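Local coordinates for uncharacterized protein Atu2773 (Agrobacterium tumefaciens, PDB 2QV5) that is of unknown function but belongs to the divergent polysaccharide deacetylase family, so that it may act on a carbohydrate substrate, at residues Asp52-Pro55 / Glu56-Leu59; Ala217-Asp221 / Glu222-Ala226; Arg232-Gly236 / Arg237-Ile241. All blocks are in the same frame, centred on the assembly; numbering follows the deposited sequence.

Contact 1: Asp52-Pro55 / Glu56-Leu59; sequences DLPP and EVTL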
# COMPACT_ATOMS: atom_id res chain seq x y z
N ASP A 52 12.19 -4.19 -13.10
CA ASP A 52 12.90 -5.17 -12.26
C ASP A 52 12.07 -6.06 -11.33
O ASP A 52 12.44 -7.21 -11.09
CB ASP A 52 14.00 -4.49 -11.44
CG ASP A 52 15.14 -3.96 -12.30
OD1 ASP A 52 15.18 -4.23 -13.52
OD2 ASP A 52 15.99 -3.24 -11.73
N LEU A 53 10.99 -5.52 -10.75
CA LEU A 53 10.22 -6.29 -9.77
C LEU A 53 9.34 -7.30 -10.50
O LEU A 53 8.76 -6.98 -11.52
CB LEU A 53 9.37 -5.37 -8.88
CG LEU A 53 10.16 -4.36 -8.02
CD1 LEU A 53 9.31 -3.19 -7.60
CD2 LEU A 53 10.79 -5.03 -6.81
N PRO A 54 9.26 -8.55 -9.98
CA PRO A 54 8.30 -9.51 -10.52
C PRO A 54 6.86 -9.06 -10.22
O PRO A 54 6.64 -8.32 -9.24
CB PRO A 54 8.65 -10.80 -9.77
CG PRO A 54 9.28 -10.35 -8.52
CD PRO A 54 10.07 -9.14 -8.90
N PRO A 55 5.89 -9.48 -11.06
CA PRO A 55 4.48 -9.04 -10.95
C PRO A 55 3.78 -9.36 -9.63
O PRO A 55 2.70 -8.83 -9.36
CB PRO A 55 3.78 -9.78 -12.09
CG PRO A 55 4.70 -10.85 -12.51
CD PRO A 55 6.08 -10.36 -12.23
N GLU A 56 4.38 -10.23 -8.84
CA GLU A 56 3.83 -10.64 -7.55
C GLU A 56 4.01 -9.56 -6.50
O GLU A 56 3.35 -9.57 -5.48
CB GLU A 56 4.49 -11.93 -7.08
CG GLU A 56 4.05 -13.19 -7.84
CD GLU A 56 4.89 -13.46 -9.10
OE1 GLU A 56 5.76 -12.62 -9.46
OE2 GLU A 56 4.65 -14.50 -9.74
N VAL A 57 4.93 -8.63 -6.76
CA VAL A 57 5.18 -7.50 -5.87
C VAL A 57 4.10 -6.45 -6.09
O VAL A 57 3.87 -5.99 -7.22
CB VAL A 57 6.60 -6.93 -6.09
CG1 VAL A 57 6.85 -5.67 -5.22
CG2 VAL A 57 7.65 -7.99 -5.78
N THR A 58 3.43 -6.08 -5.01
CA THR A 58 2.38 -5.06 -5.04
C THR A 58 3.05 -3.69 -5.15
O THR A 58 4.07 -3.45 -4.51
CB THR A 58 1.52 -5.17 -3.76
OG1 THR A 58 0.92 -6.47 -3.73
CG2 THR A 58 0.42 -4.09 -3.71
N LEU A 59 2.48 -2.81 -5.97
CA LEU A 59 3.07 -1.47 -6.14
C LEU A 59 2.20 -0.36 -5.56
O LEU A 59 1.00 -0.30 -5.82
CB LEU A 59 3.41 -1.22 -7.62
CG LEU A 59 4.31 -2.27 -8.30
CD1 LEU A 59 4.46 -1.96 -9.78
CD2 LEU A 59 5.67 -2.39 -7.66
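Pro54 and Val57 are the outer residues of a type I beta turn, joined by the single hydrogen bond of the contact. Val57 N gives its hydrogen to Pro54 O at 3.0 Å in a nearly straight bond (164° at the hydrogen), the donor standing above the carbonyl plane. Pro55 and Glu56 occupy the two corners.

The apolar contacts join Leu53 and Pro54 to Val57 and Leu59. CG2 of Val57 reaches the Pro54 ring, with CG 4.0 Å away; this methyl is anti to its own carbonyl carbon, while CG1 is anti to the backbone N (chi1 176°) and comes within 4.2 Å of Leu53 CD1. Leu53 CD1 also meets Leu59 CD2 at 3.7 Å, the two leucine side chains crossing at a slant. Val36 of strand 30-39 packs on both Leu53 and Val57.

Glu56 makes the polar-to-apolar contact. Bent at chi2 (87°), its chain folds back beside the Pro55 ring, and OE1 comes to 3.4 Å from Pro54 CB and 3.6 Å from Pro55 CD. The other oxygen, OE2, has a long, weak ion pair with Arg22.

Chemically, one backbone bond closes the turn, and aliphatic contacts of Leu53, Val57 and Leu59 flank it on the way to the sheet. Two consecutive prolines, which have no amide hydrogen to give, restrict the backbone as the chain passes from helix 43-52 to strand 58-62.

Contact 2: Ala217-Asp221 / Glu222-Ala226; sequences ASAFD and ESIAA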
# COMPACT_ATOMS: atom_id res chain seq x y z
N ALA A 217 8.21 -1.27 1.41
CA ALA A 217 9.42 -0.56 1.02
C ALA A 217 9.06 0.59 0.08
O ALA A 217 7.91 0.69 -0.37
CB ALA A 217 10.39 -1.50 0.35
N SER A 218 10.02 1.48 -0.16
CA SER A 218 9.89 2.55 -1.14
C SER A 218 10.72 2.17 -2.35
O SER A 218 11.54 1.25 -2.26
CB SER A 218 10.40 3.87 -0.56
OG SER A 218 9.55 4.31 0.47
N ALA A 219 10.51 2.86 -3.47
CA ALA A 219 11.21 2.55 -4.72
C ALA A 219 12.62 3.17 -4.81
O ALA A 219 12.95 3.86 -5.78
CB ALA A 219 10.36 2.96 -5.94
N PHE A 220 13.44 2.90 -3.80
CA PHE A 220 14.86 3.24 -3.82
C PHE A 220 15.55 2.16 -4.64
O PHE A 220 15.07 1.02 -4.68
CB PHE A 220 15.45 3.24 -2.41
CG PHE A 220 14.95 4.35 -1.53
CD1 PHE A 220 15.25 5.69 -1.84
CD2 PHE A 220 14.23 4.08 -0.37
CE1 PHE A 220 14.80 6.72 -1.02
CE2 PHE A 220 13.78 5.09 0.45
CZ PHE A 220 14.06 6.42 0.13
N ASP A 221 16.66 2.52 -5.31
CA ASP A 221 17.43 1.58 -6.14
C ASP A 221 17.86 0.30 -5.41
O ASP A 221 17.76 -0.79 -5.96
CB ASP A 221 18.67 2.27 -6.72
CG ASP A 221 18.37 3.05 -8.00
OD1 ASP A 221 17.18 3.22 -8.35
OD2 ASP A 221 19.34 3.50 -8.65
N GLU A 222 18.34 0.45 -4.18
CA GLU A 222 18.76 -0.72 -3.37
C GLU A 222 17.56 -1.61 -2.99
O GLU A 222 17.67 -2.84 -2.97
CB GLU A 222 19.53 -0.30 -2.12
CG GLU A 222 20.87 0.38 -2.39
CD GLU A 222 22.01 -0.60 -2.67
OE1 GLU A 222 21.84 -1.81 -2.43
OE2 GLU A 222 23.08 -0.14 -3.13
N SER A 223 16.43 -0.99 -2.69
CA SER A 223 15.23 -1.74 -2.33
C SER A 223 14.75 -2.59 -3.50
O SER A 223 14.46 -3.77 -3.32
CB SER A 223 14.10 -0.82 -1.89
OG SER A 223 14.54 -0.02 -0.81
N ILE A 224 14.66 -1.98 -4.68
CA ILE A 224 14.22 -2.66 -5.89
C ILE A 224 15.09 -3.88 -6.18
O ILE A 224 14.57 -4.99 -6.37
CB ILE A 224 14.19 -1.69 -7.11
CG1 ILE A 224 13.09 -0.64 -6.93
CG2 ILE A 224 13.98 -2.46 -8.41
CD1 ILE A 224 13.27 0.58 -7.81
N ALA A 225 16.41 -3.68 -6.17
CA ALA A 225 17.35 -4.76 -6.47
C ALA A 225 17.25 -5.93 -5.47
O ALA A 225 17.18 -7.10 -5.88
CB ALA A 225 18.80 -4.21 -6.57
N ALA A 226 17.20 -5.62 -4.17
CA ALA A 226 17.12 -6.64 -3.12
C ALA A 226 15.79 -7.37 -3.13
O ALA A 226 15.77 -8.59 -3.00
CB ALA A 226 17.37 -6.03 -1.74
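Phe220 and Ile224 are joined by a backbone hydrogen bond at the start of helix 221-233. Ile224 N donates to Phe220 O at 3.0 Å, almost straight at the hydrogen (169°) and nearly along the C=O axis. One residue on, Ala225 N donates to Asp221 O at 3.2 Å, its donor tilted 27° from the carbonyl plane. Ala226 N continues the pattern with Glu222 O.

Before the helix, Ser218 O accepts a weak bond from Phe220 N across the inverse gamma turn centred on Ala219. The same oxygen is approached by Ser223 CB at 3.3 Å. Ser223 OG, anti to its carbonyl carbon (chi1 -57°), lies near the plane of the Phe220 ring at its edge and 3.7 Å from Phe220 CB; its polar partner is Asp188 OD2. That carboxylate oxygen also accepts from Ser218 N, so one acidic side chain joins the end of the strand to the first turn of the helix.

Ile224 packs its CG1 branch on the Phe220 carbonyl, with CG1 3.4 Å from Phe220 O, and its CD1 extends to Ala219 CB at 4.2 Å. Ala49 and Asp52 of helix 43-52 pack against this side chain.

With Phe220 at the N-cap position, this is a beta-to-alpha junction of a seven-stranded parallel beta/alpha barrel, consistent with the polysaccharide deacetylase family: strand 212-218 ends, and the chain passes through the inverse gamma turn into helix 221-233.

Contact 3: Arg232-Gly236 / Arg237-Ile241; sequences REAGG and RGIEI
Glu233 and Arg237 meet near the C-terminal part of helix 221-233. Arg237 NH1 lies 3.6 Å from Glu233 O, which approaches the guanidinium obliquely; the bend at chi3 (-44°) brings NH1 toward the Glu233 carbonyl. The charged ends have separate partners, Glu233 OE1 pairing with Lys229 and Arg237 NH2 with Glu204.

Ala234 carries most of the contact. Its carbonyl oxygen takes two backbone N-H groups, a bond from Arg237 N at 3.0 Å, with the donor 52° out of the carbonyl plane, and a weak one from Ile239 N at 3.3 Å. Its methyl group packs against two isoleucines, with CB 4.0 Å from Ile239 CB and 3.9 Å from Ile241 CD1.

Gly235 follows with its O accepting from Gly238 N at 3.1 Å, while its CA makes a CH...O contact to Ile239 O at 3.5 Å. Gly236 lies in the 3-10 segment before Arg237, whose CB and CG pack on the Gly236 carbonyl. With positive phi (67°) at Gly238, the bonds from Gly238 N and Ile239 N form a Schellman-like pattern, its outer bond weak, as the chain turns toward strand 239-241.

Ile239 lies against Thr30 and Val32 of strand 30-39 and against helix 193-210, Ile241 touches Val32 and Trp230, and Glu240 forms backbone bonds with Thr30 and Val32, so the turn carries the chain from helix 221-233 to the sheet beside strand 30-39.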
# COMPACT_ATOMS: atom_id res chain seq x y z
N ARG A 232 12.07 -13.45 -6.34
CA ARG A 232 12.30 -14.46 -7.39
C ARG A 232 12.80 -15.79 -6.83
O ARG A 232 12.58 -16.85 -7.42
CB ARG A 232 13.27 -13.94 -8.44
CG ARG A 232 12.64 -12.97 -9.42
CD ARG A 232 13.69 -12.28 -10.27
NE ARG A 232 13.20 -11.00 -10.77
CZ ARG A 232 12.43 -10.85 -11.84
NH1 ARG A 232 12.04 -11.90 -12.56
NH2 ARG A 232 12.03 -9.64 -12.20
N GLU A 233 13.46 -15.73 -5.67
CA GLU A 233 14.04 -16.92 -5.03
C GLU A 233 13.19 -17.52 -3.90
O GLU A 233 13.50 -18.61 -3.40
CB GLU A 233 15.45 -16.60 -4.54
CG GLU A 233 16.43 -16.31 -5.67
CD GLU A 233 17.82 -15.91 -5.17
OE1 GLU A 233 18.03 -15.85 -3.94
OE2 GLU A 233 18.71 -15.66 -6.02
N ALA A 234 12.12 -16.82 -3.52
CA ALA A 234 11.27 -17.20 -2.38
C ALA A 234 10.58 -18.55 -2.53
O ALA A 234 10.43 -19.27 -1.55
CB ALA A 234 10.24 -16.10 -2.10
N GLY A 235 10.17 -18.88 -3.75
CA GLY A 235 9.51 -20.15 -4.06
C GLY A 235 10.29 -21.40 -3.68
O GLY A 235 9.69 -22.41 -3.26
N GLY A 236 11.61 -21.33 -3.79
CA GLY A 236 12.49 -22.44 -3.42
C GLY A 236 12.48 -22.78 -1.94
O GLY A 236 12.95 -23.85 -1.54
N ARG A 237 11.94 -21.87 -1.13
CA ARG A 237 11.78 -22.07 0.31
C ARG A 237 10.31 -22.16 0.76
O ARG A 237 9.99 -21.84 1.89
CB ARG A 237 12.55 -21.00 1.09
CG ARG A 237 14.06 -21.07 0.85
CD ARG A 237 14.84 -20.09 1.73
NE ARG A 237 14.23 -18.76 1.78
CZ ARG A 237 14.37 -17.83 0.84
NH1 ARG A 237 15.09 -18.06 -0.25
NH2 ARG A 237 13.77 -16.66 0.98
N GLY A 238 9.43 -22.62 -0.13
CA GLY A 238 8.00 -22.78 0.20
C GLY A 238 7.20 -21.51 0.47
O GLY A 238 6.18 -21.56 1.16
N ILE A 239 7.65 -20.38 -0.08
CA ILE A 239 6.96 -19.10 0.11
C ILE A 239 6.33 -18.66 -1.21
O ILE A 239 7.03 -18.54 -2.21
CB ILE A 239 7.93 -18.00 0.60
CG1 ILE A 239 8.42 -18.32 2.02
CG2 ILE A 239 7.27 -16.61 0.58
CD1 ILE A 239 9.77 -17.75 2.33
N GLU A 240 5.02 -18.44 -1.19
CA GLU A 240 4.34 -17.82 -2.32
C GLU A 240 4.19 -16.31 -2.09
O GLU A 240 3.63 -15.88 -1.07
CB GLU A 240 2.97 -18.47 -2.59
CG GLU A 240 2.25 -17.89 -3.83
CD GLU A 240 1.06 -18.71 -4.31
OE1 GLU A 240 0.70 -19.71 -3.66
OE2 GLU A 240 0.50 -18.37 -5.38
N ILE A 241 4.70 -15.50 -3.02
CA ILE A 241 4.45 -14.04 -2.97
C ILE A 241 3.09 -13.73 -3.61
O ILE A 241 2.84 -14.08 -4.76
CB ILE A 241 5.57 -13.21 -3.66
CG1 ILE A 241 6.98 -13.74 -3.27
CG2 ILE A 241 5.38 -11.70 -3.40
CD1 ILE A 241 7.38 -13.51 -1.83

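In the fold
Following the chain, contact 1 turns helix 43-52 into strand 58-62, contact 2 turns strand 212-218 into helix 221-233, and contact 3 turns that helix into strand 239-241. The three are in series, none nested or crossed, and all reach the same parallel sheet. Contacts 2 and 3 occupy opposite ends of helix 221-233, with centres about 19 Å apart and no touch between them. Contact 1 meets both: Asp52 CB packs on Ile224 CG2 at 3.7 Å, and Asp52 O probably accepts a hydrogen bond from Arg232 NH2 at 2.7 Å. The C-terminal end of helix 43-52 is thereby tied to helix 221-233 in two places.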